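Local coordinates for In2-1 family protein, glutathione transferase lambda3 (Populus trichocarpa, PDB 4PQI) that binds glutathione and, as a Lambda-class glutathione transferase, probably catalyses glutathione-dependent thiol transfer, at residues 46-49 with 50-54; 65-68 with 69-72; 131-134 with 135-139. All blocks are in the same frame, centred on the assembly; numbering follows the deposited sequence.

Contact 1: 46-49 with 50-54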
# COMPACT_ATOMS: atom_id res chain seq x y z
N ARG A 46 -2.33 0.03 0.01
CA ARG A 46 -2.03 1.24 -0.75
C ARG A 46 -3.26 2.14 -0.85
O ARG A 46 -3.21 3.32 -0.55
CB ARG A 46 -1.55 0.90 -2.15
CG ARG A 46 -0.15 0.33 -2.26
CD ARG A 46 0.05 -0.30 -3.63
NE ARG A 46 1.45 -0.64 -3.92
CZ ARG A 46 1.85 -1.32 -5.00
NH1 ARG A 46 0.95 -1.76 -5.88
NH2 ARG A 46 3.13 -1.58 -5.19
N VAL A 47 -4.39 1.56 -1.26
CA VAL A 47 -5.57 2.38 -1.48
C VAL A 47 -6.14 2.84 -0.14
O VAL A 47 -6.60 3.99 -0.00
CB VAL A 47 -6.64 1.62 -2.28
CG1 VAL A 47 -7.76 2.56 -2.67
CG2 VAL A 47 -6.01 0.99 -3.52
N TRP A 48 -6.07 1.96 0.85
CA TRP A 48 -6.51 2.28 2.20
C TRP A 48 -5.83 3.54 2.78
O TRP A 48 -6.50 4.44 3.27
CB TRP A 48 -6.27 1.07 3.09
CG TRP A 48 -6.90 1.11 4.44
CD1 TRP A 48 -7.66 2.12 4.98
CD2 TRP A 48 -6.81 0.10 5.45
NE1 TRP A 48 -8.05 1.79 6.25
CE2 TRP A 48 -7.54 0.55 6.56
CE3 TRP A 48 -6.17 -1.14 5.52
CZ2 TRP A 48 -7.66 -0.20 7.73
CZ3 TRP A 48 -6.30 -1.89 6.67
CH2 TRP A 48 -7.03 -1.42 7.76
N ILE A 49 -4.50 3.57 2.72
CA ILE A 49 -3.74 4.72 3.19
C ILE A 49 -4.13 6.00 2.44
O ILE A 49 -4.28 7.06 3.05
CB ILE A 49 -2.22 4.49 3.00
CG1 ILE A 49 -1.79 3.20 3.70
CG2 ILE A 49 -1.42 5.71 3.48
CD1 ILE A 49 -0.44 2.65 3.21
N THR A 50 -4.27 5.89 1.12
CA THR A 50 -4.64 7.04 0.30
C THR A 50 -6.01 7.58 0.70
O THR A 50 -6.18 8.79 0.87
CB THR A 50 -4.61 6.71 -1.24
OG1 THR A 50 -3.35 6.15 -1.61
CG2 THR A 50 -4.86 7.95 -2.05
N ARG A 51 -6.97 6.67 0.87
CA ARG A 51 -8.33 7.02 1.33
C ARG A 51 -8.29 7.81 2.63
O ARG A 51 -8.96 8.85 2.78
CB ARG A 51 -9.13 5.73 1.54
CG ARG A 51 -10.47 5.88 2.26
CD ARG A 51 -11.04 4.49 2.51
NE ARG A 51 -12.22 4.45 3.37
CZ ARG A 51 -12.21 4.23 4.68
NH1 ARG A 51 -11.07 4.07 5.35
NH2 ARG A 51 -13.36 4.19 5.34
N ASN A 52 -7.50 7.30 3.57
CA ASN A 52 -7.37 7.89 4.90
C ASN A 52 -6.74 9.29 4.82
O ASN A 52 -7.32 10.26 5.32
CB ASN A 52 -6.54 6.97 5.81
CG ASN A 52 -7.27 5.65 6.15
OD1 ASN A 52 -8.42 5.45 5.76
ND2 ASN A 52 -6.59 4.76 6.87
N PHE A 53 -5.58 9.38 4.19
CA PHE A 53 -4.86 10.65 4.11
C PHE A 53 -5.68 11.78 3.48
O PHE A 53 -5.71 12.90 4.00
CB PHE A 53 -3.55 10.48 3.36
CG PHE A 53 -2.61 11.63 3.52
CD1 PHE A 53 -1.68 11.65 4.55
CD2 PHE A 53 -2.67 12.71 2.64
CE1 PHE A 53 -0.82 12.72 4.71
CE2 PHE A 53 -1.80 13.79 2.80
CZ PHE A 53 -0.88 13.79 3.83
N LYS A 54 -6.37 11.50 2.39
CA LYS A 54 -7.15 12.53 1.70
C LYS A 54 -8.44 12.90 2.45
O LYS A 54 -9.12 13.88 2.11
CB LYS A 54 -7.42 12.14 0.24
CG LYS A 54 -6.15 11.90 -0.58
CD LYS A 54 -6.45 11.72 -2.09
CE LYS A 54 -7.08 12.96 -2.70
NZ LYS A 54 -6.07 13.97 -3.15
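Thr-50 meets Arg-46 one helical turn back with two donors. Its backbone N and its OG1 both bond to Arg-46 O, at 3.2 Å from N and 3.0 Å from OG1. They come to that oxygen from opposite faces of its carbonyl plane. The hydroxyl reaches back because OG1 is turned anti to the carbonyl carbon (chi1 -53°), beside the backbone N. The buried hydroxyl is thus satisfied by the helix itself. Arg-51 N to Val-47 O, Asn-52 N to Trp-48 O and Phe-53 N to Ile-49 O continue the alpha-helical pattern.

The Asn-52 amide crosses the pyrrole side of the Trp-48 indole at a slant, the two planes 79° apart. ND2 is 3.4 Å from Trp-48 NE1, but both are donors and no bond joins them. ND2 instead makes a weak hydrogen bond to Ala-220 O. An alanine in place of Asn-52 would probably leave Ala-220 O without this weak donor and open a gap beside the indole. The Arg-51 chain, extended from CG to NE, leaves NH1 3.9 Å from Trp-48 NE1. Both are donors, and the guanidinium takes its partners elsewhere: a salt bridge to Glu-13 and a hydrogen bond to Ile-60 O. The Arg-46 guanidinium bonds to Ala-181 O and Ser-97 OG.

Helix 42-54 is the crossover of the beta-alpha-beta unit between strands 33-37 and 60-64, part of the thioredoxin-like domain. Thr-50 packs on Ile-101 and Leu-104 of helix 97-107. Ile-49 touches Ile-183 of helix 177-197 and Tyr-221 of helix 219-222, so the helix also meets the all-helical part of the protein.

Contact 2: 65-68 with 69-72. With GSH (glutathione), chain B.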
# COMPACT_ATOMS: atom_id res chain seq x y z
N LEU A 65 -13.07 -8.53 2.93
CA LEU A 65 -13.39 -9.91 2.62
C LEU A 65 -12.36 -10.82 3.26
O LEU A 65 -11.22 -10.42 3.45
CB LEU A 65 -13.33 -10.13 1.10
CG LEU A 65 -14.15 -9.17 0.24
CD1 LEU A 65 -13.92 -9.42 -1.27
CD2 LEU A 65 -15.63 -9.31 0.61
N ILE A 66 -12.76 -12.03 3.60
CA ILE A 66 -11.80 -13.05 3.96
C ILE A 66 -11.44 -13.76 2.67
O ILE A 66 -12.24 -14.54 2.15
CB ILE A 66 -12.39 -14.08 4.94
CG1 ILE A 66 -12.92 -13.39 6.20
CG2 ILE A 66 -11.34 -15.11 5.30
CD1 ILE A 66 -13.69 -14.34 7.12
N LEU A 67 -10.26 -13.49 2.12
CA LEU A 67 -9.89 -14.04 0.81
C LEU A 67 -9.80 -15.57 0.78
O LEU A 67 -10.15 -16.18 -0.23
CB LEU A 67 -8.59 -13.42 0.28
CG LEU A 67 -8.65 -11.94 -0.11
CD1 LEU A 67 -7.31 -11.48 -0.66
CD2 LEU A 67 -9.75 -11.68 -1.12
N GLN A 68 -9.36 -16.18 1.88
CA GLN A 68 -9.30 -17.64 1.97
C GLN A 68 -10.68 -18.32 2.00
O GLN A 68 -10.78 -19.54 1.84
CB GLN A 68 -8.48 -18.08 3.19
CG GLN A 68 -7.00 -18.19 2.88
CD GLN A 68 -6.75 -18.95 1.59
OE1 GLN A 68 -7.14 -20.12 1.46
NE2 GLN A 68 -6.12 -18.29 0.63
N ASN A 69 -11.72 -17.52 2.18
CA ASN A 69 -13.09 -18.03 2.28
C ASN A 69 -14.06 -16.91 1.88
O ASN A 69 -14.86 -16.42 2.68
CB ASN A 69 -13.37 -18.49 3.72
CG ASN A 69 -14.76 -19.05 3.91
OD1 ASN A 69 -15.26 -19.81 3.08
ND2 ASN A 69 -15.41 -18.65 5.00
N ARG A 70 -13.97 -16.48 0.62
CA ARG A 70 -14.64 -15.26 0.21
C ARG A 70 -16.03 -15.54 -0.35
O ARG A 70 -16.28 -16.61 -0.88
CB ARG A 70 -13.77 -14.49 -0.81
CG ARG A 70 -13.86 -14.96 -2.25
CD ARG A 70 -12.72 -14.34 -3.07
NE ARG A 70 -11.43 -14.90 -2.68
CZ ARG A 70 -10.32 -14.84 -3.41
NH1 ARG A 70 -10.32 -14.26 -4.60
NH2 ARG A 70 -9.19 -15.40 -2.96
N PRO A 71 -16.94 -14.57 -0.21
CA PRO A 71 -18.27 -14.77 -0.81
C PRO A 71 -18.15 -14.93 -2.32
O PRO A 71 -17.41 -14.16 -2.97
CB PRO A 71 -19.02 -13.48 -0.48
CG PRO A 71 -18.20 -12.78 0.55
CD PRO A 71 -16.79 -13.23 0.37
N ALA A 72 -18.83 -15.94 -2.84
CA ALA A 72 -18.88 -16.22 -4.26
C ALA A 72 -19.43 -15.03 -5.06
O ALA A 72 -19.09 -14.87 -6.24
CB ALA A 72 -19.73 -17.48 -4.52
N1 GSH B . -1.89 -6.16 -9.37
CA1 GSH B . -2.97 -6.18 -8.40
C1 GSH B . -3.08 -4.83 -7.73
O11 GSH B . -4.19 -4.34 -7.41
O12 GSH B . -2.06 -4.16 -7.50
CB1 GSH B . -2.72 -7.29 -7.39
CG1 GSH B . -3.75 -7.31 -6.26
CD1 GSH B . -3.66 -8.65 -5.56
OE1 GSH B . -2.85 -9.66 -6.09
N2 GSH B . -4.34 -8.86 -4.44
CA2 GSH B . -4.26 -10.17 -3.81
C2 GSH B . -5.47 -11.00 -4.13
O2 GSH B . -6.73 -10.39 -4.29
CB2 GSH B . -4.12 -10.02 -2.30
SG2 GSH B . -2.41 -9.76 -1.80
N3 GSH B . -5.31 -12.31 -4.22
CA3 GSH B . -6.44 -13.20 -4.06
C3 GSH B . -6.62 -14.03 -5.31
O31 GSH B . -7.58 -14.84 -5.41
O32 GSH B . -5.81 -13.91 -6.26
O HOH W 1 -11.94 -17.89 -1.24
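Arg-70 grips a single backbone oxygen, Leu-67 O, side-on with two nitrogens, and uses the neighbouring NH1/NH2 edge of the same guanidinium for glutathione, NH2 serving both. NE and NH2 each lie 3.0 Å from Leu-67 O, which is in the guanidinium plane. NE sits on a lone pair of that oxygen, whereas NH2 stands above the carbonyl plane. On the ligand side NH1 and NH2 both bond to GSH O31, with NH1 at 2.9 Å. This carboxylate oxygen also lies at the guanidinium edge. The chain bends at chi3 (69°) to turn the group back over the loop.

Leu-67 adds an apolar cover: its CD2 stands 3.9 Å above the guanidinium plane, over the centre. Its other methyl, CD1, comes 3.8 Å from GSH O2. Asn-82 OD1 accepts a further bond from NH1. Leu-67 and Arg-70 thus line the glutathione pocket of the thioredoxin-like domain, where the arginine takes the glycine carboxylate of the ligand.

The turn is closed by Asn-69 N, which donates to Ile-66 O at 3.0 Å from above the carbonyl plane. Water 1 donates to Leu-67 O and accepts from Arg-70 N, bridging these two backbone atoms. Leu-65 CD2 packs on Pro-71 CD.

The loop links strand 60-64, an outer strand of the sheet, to helix 73-78. Leu-65 rests on Trp-73 and Tyr-74 of that helix, and its backbone bonds to Thr-37, at the end of the adjacent strand 33-37.

Contact 3: 131-134 with 135-139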
# COMPACT_ATOMS: atom_id res chain seq x y z
N THR A 131 7.85 -0.52 -9.30
CA THR A 131 7.21 -1.22 -8.17
C THR A 131 7.13 -2.75 -8.30
O THR A 131 7.45 -3.48 -7.36
CB THR A 131 5.79 -0.68 -7.85
OG1 THR A 131 4.94 -0.85 -8.98
CG2 THR A 131 5.85 0.79 -7.45
N ASP A 132 6.71 -3.24 -9.46
CA ASP A 132 6.61 -4.69 -9.65
C ASP A 132 7.99 -5.34 -9.80
O ASP A 132 8.18 -6.49 -9.41
CB ASP A 132 5.65 -5.06 -10.80
CG ASP A 132 6.05 -4.44 -12.13
OD1 ASP A 132 6.72 -3.38 -12.12
OD2 ASP A 132 5.69 -5.00 -13.19
N LYS A 133 8.97 -4.61 -10.35
CA LYS A 133 10.34 -5.12 -10.37
C LYS A 133 10.95 -5.22 -8.95
O LYS A 133 11.65 -6.18 -8.64
CB LYS A 133 11.26 -4.32 -11.29
CG LYS A 133 12.70 -4.87 -11.30
CD LYS A 133 13.56 -4.27 -12.40
CE LYS A 133 14.95 -4.89 -12.42
NZ LYS A 133 14.93 -6.34 -12.79
N PHE A 134 10.68 -4.22 -8.11
CA PHE A 134 11.06 -4.29 -6.70
C PHE A 134 10.47 -5.54 -6.02
O PHE A 134 11.18 -6.33 -5.39
CB PHE A 134 10.65 -3.03 -5.93
CG PHE A 134 10.94 -3.09 -4.44
CD1 PHE A 134 12.20 -2.81 -3.97
CD2 PHE A 134 9.96 -3.46 -3.54
CE1 PHE A 134 12.49 -2.90 -2.62
CE2 PHE A 134 10.24 -3.54 -2.19
CZ PHE A 134 11.51 -3.26 -1.73
N ASN A 135 9.15 -5.72 -6.16
CA ASN A 135 8.50 -6.87 -5.54
C ASN A 135 9.01 -8.16 -6.13
O ASN A 135 9.26 -9.13 -5.41
CB ASN A 135 6.98 -6.79 -5.68
CG ASN A 135 6.37 -5.73 -4.80
OD1 ASN A 135 7.00 -5.27 -3.84
ND2 ASN A 135 5.13 -5.35 -5.10
N GLY A 136 9.18 -8.17 -7.45
CA GLY A 136 9.67 -9.33 -8.17
C GLY A 136 11.03 -9.78 -7.68
O GLY A 136 11.30 -10.97 -7.53
N THR A 137 11.89 -8.81 -7.41
CA THR A 137 13.25 -9.10 -7.01
C THR A 137 13.31 -9.65 -5.58
O THR A 137 13.89 -10.73 -5.36
CB THR A 137 14.16 -7.84 -7.13
OG1 THR A 137 14.15 -7.38 -8.49
CG2 THR A 137 15.58 -8.18 -6.75
N VAL A 138 12.71 -8.94 -4.62
CA VAL A 138 12.81 -9.34 -3.21
C VAL A 138 12.03 -10.63 -2.91
O VAL A 138 12.53 -11.51 -2.21
CB VAL A 138 12.39 -8.22 -2.23
CG1 VAL A 138 12.64 -8.66 -0.78
CG2 VAL A 138 13.15 -6.94 -2.49
N TYR A 139 10.82 -10.74 -3.44
CA TYR A 139 9.98 -11.91 -3.14
C TYR A 139 10.49 -13.20 -3.77
O TYR A 139 10.04 -14.29 -3.41
CB TYR A 139 8.51 -11.64 -3.49
CG TYR A 139 7.80 -10.81 -2.45
CD1 TYR A 139 7.22 -11.40 -1.34
CD2 TYR A 139 7.73 -9.42 -2.56
CE1 TYR A 139 6.56 -10.65 -0.38
CE2 TYR A 139 7.08 -8.65 -1.59
CZ TYR A 139 6.50 -9.28 -0.50
OH TYR A 139 5.86 -8.55 0.47
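The backbone is alpha-helical through 131-139, with Asn-135 N, Gly-136 N, Thr-137 N and Val-138 N bonded to the carbonyl oxygens of Thr-131, Asp-132, Lys-133 and Phe-134, though the helix is kinked where the backbone N atoms of Asp-132 and Lys-133 miss their usual helical acceptors. Val-138 meets the ring of Phe-134 through one methyl. CG2 lies 4.3 Å from the ring centroid and 19° off the ring normal, a CH-pi contact over one face, displaced toward the rim. The two side chains run side by side and point the same way. CG of Phe-134 is anti to the backbone N (chi1 176°), which carries the ring along the helix toward Val-138.

Asn-135 approaches the same ring at its edge. Its OD1 is 3.5 Å from Phe-134 CD2 and near the ring plane, where the slightly positive ring hydrogens would suit an amide oxygen. The ring and amide planes are 58° apart.

Thr-137 satisfies its hydroxyl within the helix. OG1 donates to Lys-133 O at 2.8 Å, and Thr-137 N reaches that oxygen from the other face of the carbonyl plane at 2.9 Å. The aliphatic part of Lys-133 runs by, its CG 4.0 Å from Thr-137 OG1.

These residues lie in the C-terminal part of helix 118-139 in the C-terminal domain. Phe-134 fits against Ala-153 and Leu-157 of helix 151-160 and meets Phe-154 edge-to-face. Val-138 also touches Ala-153. Toward helix 177-197, Thr-131 packs on Tyr-182, Asn-135 on Phe-185 and Val-138 on Leu-189.

In the fold
Contact 1 is wholly buried, while contacts 2 and 3 are partly exposed. Contacts 1 and 2 belong to the N-terminal thioredoxin-like domain, one on a helix and the other in a loop. Contact 3 belongs to the helical C-terminal domain. Contacts 1 and 3 each have a threonine hydroxyl bonded one turn back, and both pack on helix 177-197. They touch directly, with Arg-46 NH2 3.9 Å from Thr-131 CB. In contact 1 the arginine ends bond to residues far along the chain; in contact 3 aromatic and aliphatic packing dominates. Contact 2 stands apart from both, and it alone of the three hydrogen-bonds glutathione.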